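Local coordinates for protein leucine aminopeptidase A1, chloroplastic (Solanum lycopersicum, PDB 5D8N) that removes N-terminal amino acids, preferably leucine, from peptides as a metal-dependent hexameric aminopeptidase, regulates wound signaling, and also acts as a protein-folding chaperone, at residues N139-L144 and D189-G194; A330-A335 and S520-W525; V381-A386 and I471-G476; E387-L392 and A411-A416. The protein carries 1 engineered substitution. All coordinates share one frame; numbering follows the deposited sequence. Where two conformers were deposited one is given.

Contact 1 comes first along the chain and lies in the N-terminal domain. It joins two parallel strands of that domain's six-stranded sheet. Contacts 2, 3 and 4 all belong to the catalytic domain. Contact 2 pairs helices 327-342 and 519-527, so it brings the C-terminal end back near the centre of the chain. Contacts 3 and 4 fall between its two segments in sequence. They touch each other, with centres about 10 Å apart, and carry the magnesium ligands D385 and E387 and the predicted active-site residue R389. The centres of contacts 2 and 4 are about 19 Å apart. Contact 1 is remote from this site: its centre is about 52 Å from that of contact 3.

Contact 1 (N139-L144 and D189-G194); sequences NIAVAL and DILGLG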
# COMPACT_ATOMS: atom_id res chain seq x y z
N ASN A 139 -14.18 30.47 42.99
CA ASN A 139 -15.22 29.91 43.85
C ASN A 139 -16.49 29.75 43.06
O ASN A 139 -17.04 30.72 42.53
CB ASN A 139 -15.48 30.83 45.03
CG ASN A 139 -14.21 31.23 45.75
OD1 ASN A 139 -13.85 32.40 45.77
ND2 ASN A 139 -13.52 30.25 46.32
N ILE A 140 -16.88 28.50 42.83
CA ILE A 140 -18.05 28.26 42.02
C ILE A 140 -19.09 27.47 42.78
O ILE A 140 -18.80 26.86 43.81
CB ILE A 140 -17.70 27.56 40.72
CG1 ILE A 140 -17.33 26.10 40.95
CG2 ILE A 140 -16.57 28.30 40.02
CD1 ILE A 140 -17.13 25.34 39.65
N ALA A 141 -20.28 27.42 42.19
CA ALA A 141 -21.36 26.62 42.74
C ALA A 141 -22.06 25.93 41.59
O ALA A 141 -22.18 26.48 40.51
CB ALA A 141 -22.36 27.52 43.46
N VAL A 142 -22.68 24.81 41.91
CA VAL A 142 -23.50 24.11 40.96
C VAL A 142 -24.79 23.71 41.64
O VAL A 142 -24.77 23.20 42.77
CB VAL A 142 -22.81 22.83 40.44
CG1 VAL A 142 -23.69 22.09 39.45
CG2 VAL A 142 -21.49 23.18 39.78
N ALA A 143 -25.85 23.79 40.86
CA ALA A 143 -27.17 23.34 41.28
C ALA A 143 -27.98 22.80 40.10
O ALA A 143 -27.69 23.12 38.94
CB ALA A 143 -27.90 24.53 41.89
N LEU A 144 -29.03 22.04 40.38
CA LEU A 144 -30.02 21.65 39.38
C LEU A 144 -31.19 22.61 39.37
O LEU A 144 -31.60 23.10 40.41
CB LEU A 144 -30.58 20.25 39.64
CG LEU A 144 -29.53 19.15 39.75
CD1 LEU A 144 -30.17 17.80 39.95
CD2 LEU A 144 -28.66 19.14 38.49
N ASP A 189 -19.14 24.71 45.73
CA ASP A 189 -20.31 24.54 46.59
C ASP A 189 -21.41 23.87 45.78
O ASP A 189 -21.80 24.34 44.72
CB ASP A 189 -20.80 25.91 47.11
CG ASP A 189 -19.79 26.58 48.03
OD1 ASP A 189 -19.04 25.85 48.72
OD2 ASP A 189 -19.74 27.83 48.09
N ILE A 190 -21.84 22.70 46.23
CA ILE A 190 -22.95 22.03 45.63
C ILE A 190 -24.21 22.37 46.41
O ILE A 190 -24.30 22.13 47.62
CB ILE A 190 -22.69 20.52 45.60
CG1 ILE A 190 -21.42 20.23 44.79
CG2 ILE A 190 -23.88 19.79 44.99
CD1 ILE A 190 -20.98 18.79 44.86
N LEU A 191 -25.21 22.86 45.69
CA LEU A 191 -26.40 23.44 46.30
C LEU A 191 -27.66 22.68 45.90
O LEU A 191 -27.73 22.05 44.84
CB LEU A 191 -26.57 24.90 45.88
CG LEU A 191 -25.36 25.83 46.01
CD1 LEU A 191 -25.73 27.24 45.54
CD2 LEU A 191 -24.84 25.84 47.44
N GLY A 192 -28.61 22.67 46.83
CA GLY A 192 -29.96 22.16 46.57
C GLY A 192 -30.10 20.66 46.72
O GLY A 192 -31.13 20.12 46.31
N LEU A 193 -29.01 19.96 47.02
CA LEU A 193 -29.04 18.51 46.92
C LEU A 193 -28.86 17.85 48.29
O LEU A 193 -28.74 16.62 48.37
CB LEU A 193 -27.98 18.00 45.93
CG LEU A 193 -28.17 18.39 44.46
CD1 LEU A 193 -26.98 17.97 43.60
CD2 LEU A 193 -29.44 17.79 43.89
N GLY A 194 -28.86 18.64 49.36
CA GLY A 194 -28.77 18.12 50.71
C GLY A 194 -27.47 18.54 51.38
O GLY A 194 -26.60 19.11 50.73
O HOH W 1 -17.44 27.84 46.07
O HOH W 2 -29.68 21.55 43.08
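D189 N donates to I140 O at 2.9 Å, the first of three hydrogen bonds between these two strands. V142 makes the other two. Its N gives a bond to D189 O at 3.0 Å, and its O takes one from L191 N at 3.0 Å. V142 thus grips the residues before and after I190, as in regular parallel pairing. The CA-H of A141 also faces D189 O, at 3.1 Å. Past L191 a water takes over. It accepts from L144 N and donates to L191 O at 2.7 Å. A second water donates to I140 O and, weakly, to D189 OD2.

The pairing lies within the mixed sheet of the N-terminal domain, which belongs to the macro clan. Strand 139-144 runs between strands 187-191 and 46-52, parallel to both.

A141, D189 and L191 share one face of the sheet. With CG of L191 beside its backbone N (chi1 -50°), the leucine puts CD1 4.0 Å from A141 CB. W42 packs on both residues, and its NE1 bonds to D189 OD2. V142 and I190 point to the other face. Helix 119-134 covers V142 through L124 and A128, while helix 152-170 adds I162 over V142 and A159 over I190. After the strand, G192 has a positive phi and the chain turns. L193 is then directed back toward strand 139-144, and its CD2 meets L144 CD1 at 4.0 Å. The two leucine side chains cross at about a right angle. A159 and I162 pack on L193, and Y121 and L124 pack on L144.

Contact 2 (A330-A335 and S520-W525); sequences AAVLGA and STLVEW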
# COMPACT_ATOMS: atom_id res chain seq x y z
N ALA A 330 -2.49 1.58 33.90
CA ALA A 330 -2.86 2.84 34.53
C ALA A 330 -4.19 2.72 35.27
O ALA A 330 -4.36 3.29 36.35
CB ALA A 330 -2.92 3.93 33.49
N ALA A 331 -5.14 2.00 34.69
CA ALA A 331 -6.45 1.85 35.31
C ALA A 331 -6.31 0.99 36.57
O ALA A 331 -6.92 1.27 37.60
CB ALA A 331 -7.45 1.23 34.35
N VAL A 332 -5.45 -0.01 36.48
CA VAL A 332 -5.22 -0.86 37.64
C VAL A 332 -4.58 -0.10 38.81
O VAL A 332 -5.00 -0.21 39.96
CB VAL A 332 -4.42 -2.11 37.24
CG1 VAL A 332 -3.90 -2.88 38.43
CG2 VAL A 332 -5.31 -3.02 36.38
N LEU A 333 -3.53 0.65 38.53
CA LEU A 333 -2.87 1.42 39.60
C LEU A 333 -3.75 2.54 40.13
O LEU A 333 -3.79 2.81 41.33
CB LEU A 333 -1.54 1.97 39.10
CG LEU A 333 -0.52 0.86 38.80
CD1 LEU A 333 0.75 1.48 38.26
CD2 LEU A 333 -0.15 0.03 40.01
N GLY A 334 -4.53 3.15 39.23
CA GLY A 334 -5.55 4.11 39.63
C GLY A 334 -6.58 3.53 40.58
O GLY A 334 -6.92 4.13 41.59
N ALA A 335 -6.97 2.30 40.31
CA ALA A 335 -7.90 1.63 41.20
C ALA A 335 -7.28 1.42 42.58
O ALA A 335 -7.97 1.54 43.59
CB ALA A 335 -8.36 0.31 40.60
N SER A 520 -12.91 3.94 37.57
CA SER A 520 -14.18 4.02 38.29
C SER A 520 -14.94 2.72 38.24
O SER A 520 -15.59 2.33 39.22
CB SER A 520 -15.04 5.20 37.79
OG SER A 520 -15.28 5.05 36.39
N THR A 521 -14.95 2.06 37.09
CA THR A 521 -15.64 0.79 36.95
C THR A 521 -15.01 -0.29 37.85
O THR A 521 -15.71 -1.06 38.53
CB THR A 521 -15.71 0.33 35.48
OG1 THR A 521 -16.42 1.31 34.71
CG2 THR A 521 -16.39 -1.00 35.34
N LEU A 522 -13.68 -0.36 37.85
CA LEU A 522 -13.02 -1.34 38.69
C LEU A 522 -13.31 -1.13 40.18
O LEU A 522 -13.50 -2.09 40.94
CB LEU A 522 -11.51 -1.34 38.45
CG LEU A 522 -11.07 -1.78 37.04
CD1 LEU A 522 -9.56 -1.70 36.92
CD2 LEU A 522 -11.59 -3.14 36.63
N VAL A 523 -13.28 0.12 40.61
CA VAL A 523 -13.59 0.44 41.99
C VAL A 523 -15.01 -0.02 42.32
O VAL A 523 -15.23 -0.64 43.38
CB VAL A 523 -13.40 1.93 42.31
CG1 VAL A 523 -14.01 2.28 43.67
CG2 VAL A 523 -11.93 2.28 42.26
N GLU A 524 -15.97 0.34 41.46
CA GLU A 524 -17.35 -0.09 41.70
C GLU A 524 -17.42 -1.60 41.77
O GLU A 524 -18.16 -2.16 42.58
CB GLU A 524 -18.31 0.41 40.63
CG GLU A 524 -18.63 1.90 40.75
CD GLU A 524 -19.44 2.26 42.00
OE1 GLU A 524 -20.19 1.40 42.51
OE2 GLU A 524 -19.41 3.45 42.37
N TRP A 525 -16.71 -2.29 40.88
CA TRP A 525 -16.78 -3.74 40.86
C TRP A 525 -16.24 -4.33 42.16
O TRP A 525 -16.80 -5.28 42.72
CB TRP A 525 -15.99 -4.29 39.67
CG TRP A 525 -15.94 -5.79 39.63
CD1 TRP A 525 -16.97 -6.64 39.33
CD2 TRP A 525 -14.83 -6.62 39.96
NE1 TRP A 525 -16.52 -7.93 39.29
CE2 TRP A 525 -15.23 -7.95 39.73
CE3 TRP A 525 -13.49 -6.36 40.26
CZ2 TRP A 525 -14.34 -9.03 39.84
CZ3 TRP A 525 -12.61 -7.43 40.41
CH2 TRP A 525 -13.04 -8.75 40.16
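L522 makes most of the apolar contact, reaching from helix 519-527 to helix 327-342. L522 CB meets A335 CB at 4.2 Å. Its CG lies anti to its own carbonyl carbon (chi1 -65°), and CD1 extends over the first turn of the other segment. There L522 CD1 is 4.4 Å from A331 CB and 4.5 Å from V332 CG2. V523 adds the next contact, with CG2 at 4.2 Å from A335 CA. The small side chains of A331 and A335 let L522 and V523 come close to helix 327-342.

Contact with the backbone is of the van der Waals kind. L522 CD1 approaches A331 O at 4.0 Å, but that oxygen is already bonded to A335 N within its own helix. No hydrogen bond crosses between the segments. The polar groups of helix 519-527 turn to other partners: T521 OG1 bonds to E448 and S446, and E524 forms a salt bridge with R528.

Both helices also pack on the central sheet. L410 touches both A331 and L522, and L297 packs on L522. The axes of segments 330-335 and 520-525 pass 9.0 Å apart and cross at -49°. The angle near -50°, with an i to i+4 row on A331 and A335, is consistent with ridges-into-grooves packing of two helices laid on the central mixed sheet of the M17 catalytic domain.

Contact 3 (V381-A386 and I471-G476); sequences VNNTDA and INTGPG
The side-chain amides of N382 and N472 stand almost perpendicular, with their planes 89° apart. Each asparagine reaches over to the backbone of the other segment. Their OD1 atoms come within 2.7 Å of each other, two acceptors with no bond between them. N-H groups around them probably offset the closeness of the two oxygens. N382 OD1 takes weak bonds from N472 N and T473 N, and N472 OD1 accepts from N383 N on a lone pair. N382 ND2 donates within its amide plane to a lone pair of T473 O, at 2.9 Å and nearly straight (172°).

N472 ND2 has two acceptors, both in the plane of its amide. N472 ND2 is 3.0 Å from N383 O and 2.9 Å from A386 O, with the donor above the A386 carbonyl plane. A386 N reaches N383 O from the opposite face, closing a type I beta turn from N383 to A386. This turn carries D385, a magnesium ligand of the M17 catalytic site, so the bonds from N472 are consistent with holding this metal-binding loop in shape.

T473 packs on the same loop. T473 OG1 is packed tightly against A386 CB (3.1 Å) and N383 CB (3.3 Å).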
# COMPACT_ATOMS: atom_id res chain seq x y z
N VAL A 381 5.55 -16.95 17.93
CA VAL A 381 5.27 -15.53 17.84
C VAL A 381 5.25 -15.16 16.37
O VAL A 381 6.26 -14.76 15.82
CB VAL A 381 6.27 -14.70 18.67
CG1 VAL A 381 5.97 -13.22 18.53
CG2 VAL A 381 6.20 -15.11 20.12
N ASN A 382 4.11 -15.29 15.72
CA ASN A 382 4.02 -14.99 14.29
C ASN A 382 3.91 -13.49 14.02
O ASN A 382 4.10 -13.07 12.88
CB ASN A 382 2.86 -15.72 13.62
CG ASN A 382 1.51 -15.29 14.18
OD1 ASN A 382 1.32 -15.25 15.39
ND2 ASN A 382 0.53 -15.13 13.31
N ASN A 383 3.62 -12.70 15.05
CA ASN A 383 3.47 -11.26 14.85
C ASN A 383 4.00 -10.48 16.05
O ASN A 383 3.40 -10.52 17.13
CB ASN A 383 2.00 -10.94 14.63
CG ASN A 383 1.73 -9.47 14.34
OD1 ASN A 383 2.59 -8.74 13.86
ND2 ASN A 383 0.52 -9.04 14.64
N THR A 384 5.09 -9.75 15.84
CA THR A 384 5.73 -8.97 16.90
C THR A 384 5.03 -7.66 17.26
O THR A 384 5.38 -7.02 18.26
CB THR A 384 7.20 -8.66 16.58
OG1 THR A 384 7.28 -8.02 15.31
CG2 THR A 384 8.03 -9.97 16.58
N ASP A 385 3.93 -7.36 16.59
CA ASP A 385 3.07 -6.25 16.97
C ASP A 385 1.99 -6.67 17.96
O ASP A 385 1.23 -5.84 18.47
CB ASP A 385 2.38 -5.67 15.73
CG ASP A 385 3.33 -4.88 14.83
OD1 ASP A 385 4.46 -4.52 15.25
OD2 ASP A 385 2.94 -4.67 13.66
N ALA A 386 1.92 -7.97 18.27
CA ALA A 386 1.01 -8.44 19.30
C ALA A 386 1.74 -9.10 20.47
O ALA A 386 1.40 -10.20 20.90
CB ALA A 386 -0.01 -9.39 18.68
N ILE A 471 -0.21 -20.01 18.00
CA ILE A 471 0.41 -18.78 17.55
C ILE A 471 -0.15 -17.64 18.41
O ILE A 471 -1.15 -17.83 19.08
CB ILE A 471 0.14 -18.50 16.06
CG1 ILE A 471 -1.36 -18.35 15.78
CG2 ILE A 471 0.77 -19.57 15.18
CD1 ILE A 471 -1.72 -18.19 14.32
N ASN A 472 0.44 -16.45 18.32
CA ASN A 472 -0.00 -15.33 19.11
C ASN A 472 -1.01 -14.41 18.43
O ASN A 472 -1.82 -13.77 19.10
CB ASN A 472 1.18 -14.54 19.68
CG ASN A 472 1.82 -13.61 18.66
OD1 ASN A 472 2.24 -14.04 17.59
ND2 ASN A 472 2.02 -12.36 19.06
N THR A 473 -1.14 -14.51 17.11
CA THR A 473 -2.01 -13.60 16.37
C THR A 473 -2.79 -14.30 15.27
O THR A 473 -2.20 -14.92 14.38
CB THR A 473 -1.15 -12.52 15.69
OG1 THR A 473 -0.45 -11.80 16.71
CG2 THR A 473 -2.01 -11.55 14.93
N GLY A 474 -4.10 -14.22 15.36
CA GLY A 474 -4.99 -14.84 14.40
C GLY A 474 -5.32 -13.88 13.27
O GLY A 474 -4.72 -12.81 13.17
N PRO A 475 -6.19 -14.31 12.36
CA PRO A 475 -6.60 -13.41 11.28
C PRO A 475 -7.30 -12.12 11.75
O PRO A 475 -7.68 -11.99 12.91
CB PRO A 475 -7.52 -14.28 10.43
CG PRO A 475 -7.92 -15.43 11.28
CD PRO A 475 -6.87 -15.61 12.34
N GLY A 476 -7.30 -11.11 10.90
CA GLY A 476 -7.91 -9.83 11.22
C GLY A 476 -9.37 -9.98 11.59
O GLY A 476 -9.84 -9.32 12.53

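Contact 4 (E387-L392 and A411-A416); sequences EGRLTL and ATLTGA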
# COMPACT_ATOMS: atom_id res chain seq x y z
N GLU A 387 2.70 -8.39 21.04
CA GLU A 387 3.52 -8.94 22.11
C GLU A 387 2.92 -8.68 23.49
O GLU A 387 3.24 -9.36 24.46
CB GLU A 387 4.95 -8.41 22.01
CG GLU A 387 5.68 -8.97 20.80
CD GLU A 387 7.17 -8.63 20.73
OE1 GLU A 387 7.73 -8.02 21.66
OE2 GLU A 387 7.78 -9.01 19.71
N GLY A 388 2.03 -7.71 23.57
CA GLY A 388 1.40 -7.39 24.84
C GLY A 388 0.72 -8.60 25.49
O GLY A 388 0.84 -8.82 26.70
N ARG A 389 0.03 -9.40 24.67
CA ARG A 389 -0.68 -10.56 25.18
C ARG A 389 0.26 -11.58 25.74
O ARG A 389 -0.14 -12.31 26.64
CB ARG A 389 -1.57 -11.18 24.11
CG ARG A 389 -0.80 -11.67 22.89
CD ARG A 389 -1.76 -12.03 21.77
NE ARG A 389 -2.39 -10.84 21.22
CZ ARG A 389 -3.34 -10.84 20.29
NH1 ARG A 389 -3.85 -11.97 19.83
NH2 ARG A 389 -3.86 -9.70 19.90
N LEU A 390 1.51 -11.61 25.29
CA LEU A 390 2.49 -12.53 25.86
C LEU A 390 2.76 -12.17 27.32
O LEU A 390 2.94 -13.05 28.16
CB LEU A 390 3.81 -12.57 25.09
CG LEU A 390 3.96 -13.49 23.88
CD1 LEU A 390 2.78 -13.36 22.93
CD2 LEU A 390 5.25 -13.18 23.13
N THR A 391 2.93 -10.88 27.59
CA THR A 391 3.19 -10.45 28.95
C THR A 391 1.99 -10.76 29.83
O THR A 391 2.12 -11.14 30.99
CB THR A 391 3.56 -8.96 29.05
OG1 THR A 391 2.44 -8.12 28.72
CG2 THR A 391 4.71 -8.66 28.12
N LEU A 392 0.80 -10.58 29.26
CA LEU A 392 -0.42 -10.89 30.02
C LEU A 392 -0.56 -12.37 30.34
O LEU A 392 -1.12 -12.73 31.36
CB LEU A 392 -1.66 -10.43 29.28
CG LEU A 392 -1.90 -8.92 29.27
CD1 LEU A 392 -2.98 -8.60 28.26
CD2 LEU A 392 -2.31 -8.45 30.66
N ALA A 411 -6.52 -4.32 29.03
CA ALA A 411 -5.43 -4.23 28.06
C ALA A 411 -5.90 -3.54 26.79
O ALA A 411 -7.03 -3.75 26.30
CB ALA A 411 -4.92 -5.62 27.72
N THR A 412 -5.03 -2.67 26.29
CA THR A 412 -5.16 -2.14 24.95
C THR A 412 -4.66 -3.20 24.00
O THR A 412 -3.48 -3.22 23.63
CB THR A 412 -4.34 -0.85 24.81
OG1 THR A 412 -2.99 -1.06 25.28
CG2 THR A 412 -4.91 0.23 25.65
N LEU A 413 -5.50 -4.18 23.71
CA LEU A 413 -5.04 -5.38 23.05
C LEU A 413 -5.07 -5.35 21.53
O LEU A 413 -4.15 -5.82 20.90
CB LEU A 413 -5.79 -6.61 23.54
CG LEU A 413 -4.92 -7.85 23.50
CD1 LEU A 413 -3.95 -7.83 24.68
CD2 LEU A 413 -5.76 -9.11 23.54
N THR A 414 -6.14 -4.84 20.92
CA THR A 414 -6.30 -4.94 19.47
C THR A 414 -6.81 -3.63 18.86
O THR A 414 -7.58 -2.89 19.50
CB THR A 414 -7.30 -6.07 19.11
OG1 THR A 414 -8.61 -5.76 19.60
CG2 THR A 414 -6.84 -7.39 19.70
N GLY A 415 -6.47 -3.37 17.60
CA GLY A 415 -7.18 -2.37 16.79
C GLY A 415 -8.57 -2.89 16.44
O GLY A 415 -9.50 -2.13 16.15
N ALA A 416 -8.72 -4.21 16.38
CA ALA A 416 -9.95 -4.80 15.90
C ALA A 416 -11.13 -4.36 16.78
O ALA A 416 -12.25 -4.17 16.30
CB ALA A 416 -9.85 -6.30 15.91
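R389 meets L413 at two places, first at CB and again at the guanidinium. R389 CB is 4.1 Å from L413 CD1. CG sits between the backbone N and the carbonyl carbon (chi1 60°), and the chain bends at chi3 (70°). The bend carries the guanidinium over the loop 411-416. L413 CD2 lies over one face of the group, 4.1 Å from R389 NH2. T414 CG2 approaches NH2 at 3.8 Å, and the T414 side chain crosses that of R389 at about a right angle. The contact at this end is packing, with no hydrogen bond to the loop. NH1 turns instead to N472 O, in a weak hydrogen bond. F486 and L487 of helix 479-488 pack on R389.

R389 is a predicted active-site residue of this M17 peptidase. It stands in the first turn of helix 388-401, just after E387, which binds both magnesium ions of the catalytic site. One turn further on, L392 continues the apolar contact. L392 CD1 is 3.6 Å from A411 CB and 3.8 Å from L413 CD1. L413 CD1 thus touches both R389 and L392. In the same turn T391 OG1 donates to a lone pair of G388 O at 2.7 Å, and that oxygen also accepts from L392 N.

Other residues hold the loop too. D501 accepts from L413 N and is hydrogen-bonded to T414 OG1. T412, the centre of an inverse gamma turn, accepts at its O from NZ of K300, a ligand of the first magnesium site. T414 OG1 caps I417 N as helix 416-421 begins.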